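Local coordinates for protein ribokinase, putative (Burkholderia thailandensis, PDB 3B1N) that binds ADP and the nucleoside analogue mizoribine, and probably acts as a PfkB-family nucleoside kinase, at residues V73-Y78 with V92-D97. Sequence-based numbering, arbitrary orientation.
Sequences VDAQPY and VRVLPD
Val94 holds CG1 anti to its backbone N (chi1 179°), which sends this methyl to Ala75. The CB of Ala75 points toward the strand and meets Val94 CG1 at 4.2 Å. Val94 CG2 lies a little farther from Ala75 CB, at 4.5 Å, so the methyl of Ala75 faces both branches of the valine. This is apolar packing of methyl on methyl. Val73 has the same rotamer (chi1 174°) but uses its other branch. Its CG2, anti to the carbonyl carbon, reaches the backbone of Asp97 with 4.0 Å to Asp97 C and 4.2 Å to Asp97 CA. The CB bond of Asp97 points away from 73-78. Val73 CG2 packs on the main chain, and the nearest carboxylate oxygen, Asp97 OD2, lies 4.8 Å from it. The two segments bury 143 Å² between them.

The contact lies in a beta-alpha-beta crossover of the Rossmann-like ribokinase fold. Strand 64-71 leads through residues 73-75 into helix 76-85, and strand 88-95 returns parallel to the first. Strand 88-95 is the outermost on its side of the main sheet in this chain. Val73 and Ala75 therefore pack the entrance to the helix against the end of the edge strand and the loop after it. Leu95 pairs with Leu70 and Ala72 through backbone hydrogen bonds at the end of the two strands. Beyond them, a backbone hydrogen bond joins Val73 to Thr98.

Ala75 is buried and also rests on Leu70, while Val94 also touches Leu79 of the helix. At Val73 and Asp97 the contact is exposed. Between Val73 and Ala75, the side chain of Asp74 is tied down by a salt bridge to Arg44 and a hydrogen bond to Ser100 OG.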
loop_
_atom_site.group_PDB
_atom_site.type_symbol
_atom_site.label_atom_id
_atom_site.label_comp_id
_atom_site.label_asym_id
_atom_site.label_seq_id
_atom_site.Cartn_x
_atom_site.Cartn_y
_atom_site.Cartn_z
ATOM N N VAL B 73 18.457 -6.668 -15.666
ATOM C CA VAL B 73 18.564 -7.682 -14.647
ATOM C C VAL B 73 17.352 -8.580 -14.669
ATOM O O VAL B 73 17.474 -9.782 -14.432
ATOM C CB VAL B 73 18.746 -7.063 -13.229
ATOM C CG1 VAL B 73 18.718 -8.163 -12.089
ATOM C CG2 VAL B 73 20.025 -6.291 -13.173
ATOM N N ASP B 74 16.160 -7.996 -14.897
ATOM C CA ASP B 74 14.946 -8.811 -14.797
ATOM C C ASP B 74 13.975 -8.562 -15.937
ATOM O O ASP B 74 12.840 -8.963 -15.840
ATOM C CB ASP B 74 14.290 -8.621 -13.433
ATOM C CG ASP B 74 13.955 -7.193 -13.148
ATOM O OD1 ASP B 74 14.191 -6.327 -14.024
ATOM O OD2 ASP B 74 13.456 -6.942 -12.012
ATOM N N ALA B 75 14.473 -8.006 -17.040
ATOM C CA ALA B 75 13.615 -7.760 -18.228
ATOM C C ALA B 75 13.164 -9.034 -18.941
ATOM O O ALA B 75 12.102 -8.993 -19.601
ATOM C CB ALA B 75 14.293 -6.883 -19.213
ATOM N N GLN B 76 13.923 -10.120 -18.865
ATOM C CA GLN B 76 13.683 -11.235 -19.815
ATOM C C GLN B 76 12.276 -11.831 -19.800
ATOM O O GLN B 76 11.727 -12.056 -20.903
ATOM C CB GLN B 76 14.736 -12.355 -19.638
ATOM C CG GLN B 76 14.886 -13.248 -20.927
ATOM C CD GLN B 76 15.395 -12.449 -22.124
ATOM O OE1 GLN B 76 16.480 -11.838 -22.041
ATOM N NE2 GLN B 76 14.662 -12.460 -23.238
ATOM N N PRO B 77 11.673 -12.028 -18.624
ATOM C CA PRO B 77 10.304 -12.579 -18.675
ATOM C C PRO B 77 9.341 -11.692 -19.442
ATOM O O PRO B 77 8.435 -12.199 -20.139
ATOM C CB PRO B 77 9.912 -12.703 -17.194
ATOM C CG PRO B 77 11.272 -12.994 -16.542
ATOM C CD PRO B 77 12.219 -12.051 -17.248
ATOM N N TYR B 78 9.479 -10.383 -19.318
ATOM C CA TYR B 78 8.607 -9.464 -20.053
ATOM C C TYR B 78 8.912 -9.478 -21.537
ATOM O O TYR B 78 7.962 -9.461 -22.329
ATOM C CB TYR B 78 8.705 -8.026 -19.474
ATOM C CG TYR B 78 7.356 -7.335 -19.318
ATOM C CD1 TYR B 78 7.040 -6.609 -18.153
ATOM C CD2 TYR B 78 6.449 -7.291 -20.376
ATOM C CE1 TYR B 78 5.828 -5.953 -18.013
ATOM C CE2 TYR B 78 5.233 -6.641 -20.245
ATOM C CZ TYR B 78 4.928 -5.967 -19.054
ATOM O OH TYR B 78 3.726 -5.317 -18.958
ATOM N N VAL B 92 10.964 -0.868 -27.138
ATOM C CA VAL B 92 11.225 -1.294 -25.735
ATOM C C VAL B 92 12.759 -1.317 -25.563
ATOM O O VAL B 92 13.445 -2.201 -26.117
ATOM C CB VAL B 92 10.585 -2.660 -25.412
ATOM C CG1 VAL B 92 10.941 -3.107 -23.975
ATOM C CG2 VAL B 92 9.083 -2.557 -25.558
ATOM N N ARG B 93 13.307 -0.379 -24.795
ATOM C CA ARG B 93 14.761 -0.298 -24.611
ATOM C C ARG B 93 15.130 -0.946 -23.286
ATOM O O ARG B 93 14.487 -0.675 -22.277
ATOM C CB ARG B 93 15.258 1.147 -24.692
ATOM C CG ARG B 93 16.734 1.264 -24.347
ATOM C CD ARG B 93 17.535 2.130 -25.273
ATOM N NE ARG B 93 18.823 2.480 -24.672
ATOM C CZ ARG B 93 19.437 3.635 -24.916
ATOM N NH1 ARG B 93 20.612 3.926 -24.340
ATOM N NH2 ARG B 93 18.845 4.486 -25.752
ATOM N N VAL B 94 16.120 -1.803 -23.314
ATOM C CA VAL B 94 16.577 -2.512 -22.120
ATOM C C VAL B 94 17.889 -1.913 -21.602
ATOM O O VAL B 94 18.891 -1.899 -22.329
ATOM C CB VAL B 94 16.769 -3.990 -22.422
ATOM C CG1 VAL B 94 17.284 -4.722 -21.175
ATOM C CG2 VAL B 94 15.427 -4.598 -22.856
ATOM N N LEU B 95 17.907 -1.454 -20.352
ATOM C CA LEU B 95 19.130 -0.814 -19.808
ATOM C C LEU B 95 19.987 -1.788 -19.041
ATOM O O LEU B 95 19.518 -2.520 -18.164
ATOM C CB LEU B 95 18.756 0.321 -18.866
ATOM C CG LEU B 95 17.704 1.299 -19.350
ATOM C CD1 LEU B 95 17.417 2.347 -18.240
ATOM C CD2 LEU B 95 18.149 1.944 -20.650
ATOM N N PRO B 96 21.301 -1.818 -19.331
ATOM C CA PRO B 96 22.161 -2.813 -18.684
ATOM C C PRO B 96 22.296 -2.598 -17.206
ATOM O O PRO B 96 22.198 -1.467 -16.726
ATOM C CB PRO B 96 23.551 -2.601 -19.358
ATOM C CG PRO B 96 23.246 -1.934 -20.584
ATOM C CD PRO B 96 21.965 -1.143 -20.453
ATOM N N ASP B 97 22.440 -3.714 -16.482
ATOM C CA ASP B 97 22.760 -3.669 -15.042
ATOM C C ASP B 97 21.771 -2.836 -14.222
ATOM O O ASP B 97 22.123 -2.171 -13.214
ATOM C CB ASP B 97 24.219 -3.173 -14.827
ATOM C CG ASP B 97 24.700 -3.392 -13.411
ATOM O OD1 ASP B 97 25.298 -2.451 -12.812
ATOM O OD2 ASP B 97 24.451 -4.497 -12.886
#